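Local coordinates for protein xylulose kinase (Bifidobacterium adolescentis ATCC 15703, PDB 3I8B) that probably phosphorylates D-xylulose to D-xylulose 5-phosphate at the expense of ATP, as a sugar kinase of the FGGY family, at residues Leu62-Gln74 against Asn261-Asn275. Residues are numbered along the deposited sequence; the frame is centred on the assembly and turned at random.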
ATOM      1  N   LEU A  62      -8.514  -3.689 -26.084  1.00 13.02           N
ATOM      2  CA  LEU A  62      -9.248  -2.632 -25.410  1.00  9.63           C
ATOM      3  C   LEU A  62      -9.886  -1.655 -26.416  1.00 11.50           C
ATOM      4  O   LEU A  62     -10.167  -0.505 -26.079  1.00 12.20           O
ATOM      5  CB  LEU A  62      -8.301  -1.854 -24.491  1.00  9.79           C
ATOM      6  CG  LEU A  62      -7.427  -2.654 -23.524  1.00  9.08           C
ATOM      7  CD1 LEU A  62      -6.418  -1.764 -22.806  1.00 11.62           C
ATOM      8  CD2 LEU A  62      -8.311  -3.385 -22.531  1.00  7.66           C
ATOM      9  N   ASP A  63     -10.101  -2.107 -27.644  1.00 11.39           N
ATOM     10  CA  ASP A  63     -10.636  -1.239 -28.690  1.00 11.51           C
ATOM     11  C   ASP A  63     -12.041  -0.744 -28.340  1.00 11.40           C
ATOM     12  O   ASP A  63     -12.470   0.297 -28.829  1.00 10.67           O
ATOM     13  CB  ASP A  63     -10.717  -1.968 -30.027  1.00 13.00           C
ATOM     14  CG  ASP A  63      -9.365  -2.318 -30.599  1.00 16.74           C
ATOM     15  OD1 ASP A  63      -8.331  -1.728 -30.188  1.00 16.95           O
ATOM     16  OD2 ASP A  63      -9.353  -3.189 -31.495  1.00 16.61           O
ATOM     17  N   ASP A  64     -12.753  -1.502 -27.509  1.00  9.81           N
ATOM     18  CA  ASP A  64     -14.117  -1.148 -27.128  1.00 10.84           C
ATOM     19  C   ASP A  64     -14.210  -0.540 -25.728  1.00 11.70           C
ATOM     20  O   ASP A  64     -15.283  -0.529 -25.117  1.00 10.42           O
ATOM     21  CB  ASP A  64     -15.031  -2.375 -27.224  1.00 14.38           C
ATOM     22  CG  ASP A  64     -14.514  -3.569 -26.409  1.00 14.08           C
ATOM     23  OD1 ASP A  64     -13.423  -3.475 -25.802  1.00 13.63           O
ATOM     24  OD2 ASP A  64     -15.200  -4.616 -26.389  1.00 12.30           O
ATOM     25  N   VAL A  65     -13.091  -0.022 -25.225  1.00  9.87           N
ATOM     26  CA  VAL A  65     -13.044   0.471 -23.856  1.00  9.78           C
ATOM     27  C   VAL A  65     -13.041   2.005 -23.805  1.00 11.37           C
ATOM     28  O   VAL A  65     -12.289   2.654 -24.534  1.00 10.31           O
ATOM     29  CB  VAL A  65     -11.831  -0.135 -23.101  1.00 13.08           C
ATOM     30  CG1 VAL A  65     -11.675   0.484 -21.736  1.00  8.84           C
ATOM     31  CG2 VAL A  65     -11.994  -1.660 -23.002  1.00 12.09           C
ATOM     32  N   SER A  66     -13.885   2.558 -22.925  1.00 11.35           N
ATOM     33  CA  SER A  66     -14.154   3.999 -22.818  1.00 13.07           C
ATOM     34  C   SER A  66     -13.364   4.751 -21.729  1.00 10.34           C
ATOM     35  O   SER A  66     -13.224   5.973 -21.780  1.00  9.36           O
ATOM     36  CB  SER A  66     -15.651   4.215 -22.590  1.00 12.33           C
ATOM     37  OG  SER A  66     -16.388   3.886 -23.753  1.00 10.30           O
ATOM     38  N   ALA A  67     -12.863   4.026 -20.736  1.00 12.55           N
ATOM     39  CA  ALA A  67     -11.986   4.629 -19.730  1.00 11.28           C
ATOM     40  C   ALA A  67     -11.146   3.533 -19.105  1.00 10.36           C
ATOM     41  O   ALA A  67     -11.576   2.385 -19.047  1.00  8.48           O
ATOM     42  CB  ALA A  67     -12.796   5.352 -18.665  1.00  8.71           C
ATOM     43  N   LEU A  68      -9.948   3.899 -18.641  1.00 10.44           N
ATOM     44  CA  LEU A  68      -9.013   2.938 -18.082  1.00  9.95           C
ATOM     45  C   LEU A  68      -8.263   3.575 -16.903  1.00 10.06           C
ATOM     46  O   LEU A  68      -7.958   4.775 -16.930  1.00  8.83           O
ATOM     47  CB  LEU A  68      -8.030   2.498 -19.173  1.00 10.34           C
ATOM     48  CG  LEU A  68      -6.879   1.549 -18.838  1.00  9.70           C
ATOM     49  CD1 LEU A  68      -6.525   0.746 -20.089  1.00 10.78           C
ATOM     50  CD2 LEU A  68      -5.631   2.266 -18.295  1.00  8.68           C
ATOM     51  N   ALA A  69      -7.996   2.771 -15.875  1.00 10.98           N
ATOM     52  CA  ALA A  69      -7.191   3.193 -14.724  1.00 11.64           C
ATOM     53  C   ALA A  69      -6.178   2.126 -14.358  1.00 12.09           C
ATOM     54  O   ALA A  69      -6.461   0.927 -14.450  1.00 10.69           O
ATOM     55  CB  ALA A  69      -8.068   3.479 -13.520  1.00  7.77           C
ATOM     56  N   VAL A  70      -5.002   2.562 -13.918  1.00 10.23           N
ATOM     57  CA  VAL A  70      -3.965   1.633 -13.495  1.00  8.32           C
ATOM     58  C   VAL A  70      -3.752   1.707 -11.986  1.00  8.41           C
ATOM     59  O   VAL A  70      -3.443   2.765 -11.441  1.00  8.20           O
ATOM     60  CB  VAL A  70      -2.641   1.926 -14.197  1.00  7.21           C
ATOM     61  CG1 VAL A  70      -1.579   0.936 -13.756  1.00  7.32           C
ATOM     62  CG2 VAL A  70      -2.831   1.890 -15.692  1.00  6.57           C
ATOM     63  N   GLY A  71      -3.947   0.582 -11.309  1.00  8.50           N
ATOM     64  CA  GLY A  71      -3.574   0.460  -9.915  1.00  7.77           C
ATOM     65  C   GLY A  71      -2.185  -0.155  -9.905  1.00 10.06           C
ATOM     66  O   GLY A  71      -1.933  -1.099 -10.649  1.00  9.47           O
ATOM     67  N   GLY A  72      -1.277   0.376  -9.086  1.00  8.42           N
ATOM     68  CA  GLY A  72       0.098  -0.073  -9.124  1.00  9.76           C
ATOM     69  C   GLY A  72       0.717  -0.384  -7.773  1.00  8.56           C
ATOM     70  O   GLY A  72       0.316   0.172  -6.737  1.00  9.50           O
ATOM     71  N   GLN A  73       1.707  -1.271  -7.780  1.00  7.68           N
ATOM     72  CA  GLN A  73       2.529  -1.464  -6.584  1.00 12.51           C
ATOM     73  C   GLN A  73       3.059  -0.085  -6.157  1.00 10.13           C
ATOM     74  O   GLN A  73       3.491   0.698  -6.999  1.00  8.77           O
ATOM     75  CB  GLN A  73       3.684  -2.436  -6.865  1.00  9.94           C
ATOM     76  CG  GLN A  73       4.433  -2.169  -8.166  1.00  8.68           C
ATOM     77  CD  GLN A  73       5.668  -3.046  -8.315  1.00 13.66           C
ATOM     78  OE1 GLN A  73       6.400  -3.269  -7.350  1.00 11.98           O
ATOM     79  NE2 GLN A  73       5.904  -3.549  -9.525  1.00 11.43           N
ATOM     80  N   GLN A  74       3.011   0.216  -4.858  1.00 12.19           N
ATOM     81  CA  GLN A  74       3.378   1.545  -4.371  1.00 10.85           C
ATOM     82  C   GLN A  74       4.885   1.807  -4.410  1.00 10.81           C
ATOM     83  O   GLN A  74       5.674   0.870  -4.527  1.00 11.10           O
ATOM     84  CB  GLN A  74       2.830   1.779  -2.958  1.00 10.94           C
ATOM     85  CG  GLN A  74       1.295   1.713  -2.850  1.00 12.02           C
ATOM     86  CD  GLN A  74       0.740   2.458  -1.635  1.00 16.96           C
ATOM     87  OE1 GLN A  74       1.005   3.659  -1.429  1.00 17.61           O
ATOM     88  NE2 GLN A  74      -0.047   1.756  -0.833  1.00 13.02           N
ATOM     89  N   ASN A 261     -12.520   2.164 -31.124  1.00 13.76           N
ATOM     90  CA  ASN A 261     -13.884   1.871 -31.573  1.00 13.75           C
ATOM     91  C   ASN A 261     -14.981   2.405 -30.654  1.00 17.61           C
ATOM     92  O   ASN A 261     -16.103   1.904 -30.679  1.00 17.89           O
ATOM     93  CB  ASN A 261     -14.091   0.359 -31.792  1.00 13.84           C
ATOM     94  CG  ASN A 261     -13.275  -0.181 -32.954  1.00 15.86           C
ATOM     95  OD1 ASN A 261     -12.992   0.541 -33.904  1.00 21.00           O
ATOM     96  ND2 ASN A 261     -12.882  -1.459 -32.878  1.00 14.29           N
ATOM     97  N   VAL A 262     -14.672   3.409 -29.836  1.00 16.96           N
ATOM     98  CA  VAL A 262     -15.708   4.037 -29.014  1.00 15.12           C
ATOM     99  C   VAL A 262     -15.728   5.556 -29.207  1.00 19.66           C
ATOM    100  O   VAL A 262     -14.697   6.150 -29.544  1.00 15.89           O
ATOM    101  CB  VAL A 262     -15.511   3.755 -27.508  1.00 15.27           C
ATOM    102  CG1 VAL A 262     -15.344   2.268 -27.250  1.00 15.84           C
ATOM    103  CG2 VAL A 262     -14.307   4.512 -26.995  1.00 16.80           C
ATOM    104  N   GLU A 263     -16.905   6.155 -28.992  1.00 17.98           N
ATOM    105  CA  GLU A 263     -17.111   7.605 -29.019  1.00 21.20           C
ATOM    106  C   GLU A 263     -16.213   8.290 -28.009  1.00 17.51           C
ATOM    107  O   GLU A 263     -16.354   8.068 -26.807  1.00 19.39           O
ATOM    108  CB  GLU A 263     -18.558   7.966 -28.649  1.00 21.07           C
ATOM    109  CG  GLU A 263     -19.633   7.622 -29.687  1.00 23.46           C
ATOM    110  CD  GLU A 263     -19.291   8.104 -31.094  1.00 25.54           C
ATOM    111  OE1 GLU A 263     -18.774   7.271 -31.867  1.00 26.55           O
ATOM    112  OE2 GLU A 263     -19.534   9.295 -31.425  1.00 19.63           O
ATOM    113  N   GLY A 264     -15.297   9.118 -28.496  1.00 16.93           N
ATOM    114  CA  GLY A 264     -14.438   9.903 -27.628  1.00 17.98           C
ATOM    115  C   GLY A 264     -13.165   9.192 -27.202  1.00 16.57           C
ATOM    116  O   GLY A 264     -12.391   9.730 -26.407  1.00 16.23           O
ATOM    117  N   GLY A 265     -12.944   7.991 -27.724  1.00 12.81           N
ATOM    118  CA  GLY A 265     -11.767   7.207 -27.357  1.00 13.06           C
ATOM    119  C   GLY A 265     -11.802   6.777 -25.902  1.00 11.97           C
ATOM    120  O   GLY A 265     -12.863   6.750 -25.290  1.00 12.16           O
ATOM    121  N   CYS A 266     -10.635   6.463 -25.345  1.00 10.18           N
ATOM    122  CA  CYS A 266     -10.526   5.959 -23.984  1.00  9.10           C
ATOM    123  C   CYS A 266      -9.848   6.984 -23.073  1.00 12.47           C
ATOM    124  O   CYS A 266      -8.644   7.269 -23.222  1.00 11.46           O
ATOM    125  CB  CYS A 266      -9.729   4.660 -23.983  1.00  9.02           C
ATOM    126  SG  CYS A 266      -9.539   3.905 -22.372  1.00  9.64           S
ATOM    127  N   LEU A 267     -10.619   7.559 -22.151  1.00  7.54           N
ATOM    128  CA  LEU A 267     -10.028   8.491 -21.202  1.00 13.67           C
ATOM    129  C   LEU A 267      -9.187   7.748 -20.177  1.00 10.76           C
ATOM    130  O   LEU A 267      -9.314   6.536 -20.007  1.00 10.46           O
ATOM    131  CB  LEU A 267     -11.086   9.365 -20.522  1.00 13.49           C
ATOM    132  CG  LEU A 267     -12.186   8.760 -19.664  1.00 15.43           C
ATOM    133  CD1 LEU A 267     -11.680   8.472 -18.252  1.00 16.42           C
ATOM    134  CD2 LEU A 267     -13.347   9.750 -19.614  1.00 14.80           C
ATOM    135  N   LEU A 268      -8.311   8.476 -19.506  1.00 10.03           N
ATOM    136  CA  LEU A 268      -7.485   7.873 -18.474  1.00 10.33           C
ATOM    137  C   LEU A 268      -7.905   8.457 -17.139  1.00  9.74           C
ATOM    138  O   LEU A 268      -7.966   9.681 -16.977  1.00 10.67           O
ATOM    139  CB  LEU A 268      -5.992   8.118 -18.746  1.00  5.72           C
ATOM    140  CG  LEU A 268      -5.423   7.487 -20.027  1.00  9.08           C
ATOM    141  CD1 LEU A 268      -3.984   7.974 -20.350  1.00  5.90           C
ATOM    142  CD2 LEU A 268      -5.474   5.949 -19.944  1.00  7.98           C
ATOM    143  N   ALA A 269      -8.236   7.578 -16.202  1.00  8.03           N
ATOM    144  CA  ALA A 269      -8.522   7.977 -14.829  1.00  9.78           C
ATOM    145  C   ALA A 269      -7.196   8.115 -14.074  1.00 10.50           C
ATOM    146  O   ALA A 269      -6.156   7.695 -14.578  1.00  9.58           O
ATOM    147  CB  ALA A 269      -9.447   6.949 -14.153  1.00 10.37           C
ATOM    148  N   PRO A 270      -7.221   8.732 -12.880  1.00 10.39           N
ATOM    149  CA  PRO A 270      -5.953   9.071 -12.232  1.00  8.97           C
ATOM    150  C   PRO A 270      -5.098   7.854 -11.854  1.00  9.90           C
ATOM    151  O   PRO A 270      -3.884   7.994 -11.744  1.00  7.70           O
ATOM    152  CB  PRO A 270      -6.397   9.815 -10.977  1.00  9.27           C
ATOM    153  CG  PRO A 270      -7.707  10.432 -11.366  1.00 10.97           C
ATOM    154  CD  PRO A 270      -8.369   9.377 -12.214  1.00  9.27           C
ATOM    155  N   GLY A 271      -5.714   6.687 -11.682  1.00  8.37           N
ATOM    156  CA  GLY A 271      -4.991   5.512 -11.218  1.00  8.27           C
ATOM    157  C   GLY A 271      -4.739   5.610  -9.715  1.00  9.42           C
ATOM    158  O   GLY A 271      -5.333   6.457  -9.030  1.00  9.63           O
ATOM    159  N   GLY A 272      -3.869   4.752  -9.188  1.00  9.90           N
ATOM    160  CA  GLY A 272      -3.562   4.807  -7.768  1.00  9.59           C
ATOM    161  C   GLY A 272      -2.662   3.695  -7.263  1.00 11.41           C
ATOM    162  O   GLY A 272      -2.301   2.776  -8.018  1.00 10.75           O
ATOM    163  N   GLY A 273      -2.304   3.775  -5.980  1.00  9.76           N
ATOM    164  CA  GLY A 273      -1.514   2.728  -5.331  1.00 12.00           C
ATOM    165  C   GLY A 273      -2.377   1.522  -4.980  1.00 11.89           C
ATOM    166  O   GLY A 273      -3.601   1.658  -4.792  1.00  9.73           O
ATOM    167  N   ASP A 274      -1.761   0.345  -4.896  1.00 10.86           N
ATOM    168  CA  ASP A 274      -2.544  -0.882  -4.762  1.00 10.86           C
ATOM    169  C   ASP A 274      -3.439  -0.929  -3.523  1.00 14.85           C
ATOM    170  O   ASP A 274      -4.614  -1.261  -3.630  1.00 11.14           O
ATOM    171  CB  ASP A 274      -1.692  -2.156  -4.907  1.00 11.48           C
ATOM    172  CG  ASP A 274      -0.463  -2.174  -4.005  1.00 15.69           C
ATOM    173  OD1 ASP A 274      -0.370  -1.385  -3.038  1.00 15.25           O
ATOM    174  OD2 ASP A 274       0.425  -2.999  -4.285  1.00 15.62           O
ATOM    175  N   ASN A 275      -2.900  -0.610  -2.349  1.00 13.53           N
ATOM    176  CA  ASN A 275      -3.728  -0.623  -1.143  1.00 11.06           C
ATOM    177  C   ASN A 275      -5.018   0.199  -1.263  1.00 11.79           C
ATOM    178  O   ASN A 275      -6.101  -0.292  -0.929  1.00 12.58           O
ATOM    179  CB  ASN A 275      -2.921  -0.182   0.069  1.00 12.77           C
ATOM    180  CG  ASN A 275      -1.891  -1.213   0.477  1.00 16.11           C
ATOM    181  OD1 ASN A 275      -0.690  -0.930   0.528  1.00 14.50           O
ATOM    182  ND2 ASN A 275      -2.353  -2.433   0.733  1.00 11.75           N
TER
HETATM  183  O   HOH W   1     -14.670   7.614 -23.563  1.00 16.42           O
HETATM  184  O   HOH W   2     -17.495   6.234 -24.762  1.00 26.53           O
HETATM  185  O   HOH W   3      -4.319   5.379 -14.529  1.00  5.43           O
HETATM  186  O   HOH W   4       3.025  -2.267  -3.086  1.00 16.48           O
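Ala67-Gly72 and Leu267-Gly273 run side by side as parallel strands in two short ladders, their register slipping by one residue at Ala269-Gly271, where a water bridges Val70 N and Ala269 O. In the first ladder Leu68 is gripped through both its backbone N and O by the one neighbouring strand, its N bonded to Leu267 O and its O accepting from Ala269 N (2.9 Å); in the second, Gly272 N reaches Val70 O and Gly72 N returns to Gly272 O. On one face Leu68 and Leu268 lie alongside, pointing the same way, with their CD2 methyls 4.0 Å apart. Cys266 SG, swung anti to its backbone N (chi1 -179°), tucks in against Leu68 CB at 3.8 Å. The other face carries Ala67 CB, pressed tightly by Leu267 CD1 at 3.3 Å. Where the strands end, Asp274, the predicted proton acceptor, starts a helix with Gly273 as N-cap. Asp274 OD1 sits 3.5 Å from CG of Gln74, a predicted substrate-binding residue, and a water links Asp274 OD2 to Gln74 N. The Gln74 side chain crosses that of Asn275 at about a right angle, the amide planes 69° apart, and Gln74 NE2 makes a weak hydrogen bond to Asn275 OD1. The arrangement belongs to the actin-like ATPase fold of the N-terminal domain: strand 6-12 flanks strand 65-72, strand 267-273 forms the sheet edge, helix 167-175 packs on Leu68 and Leu268, and helix 460-474 packs on Leu267 and Ala269.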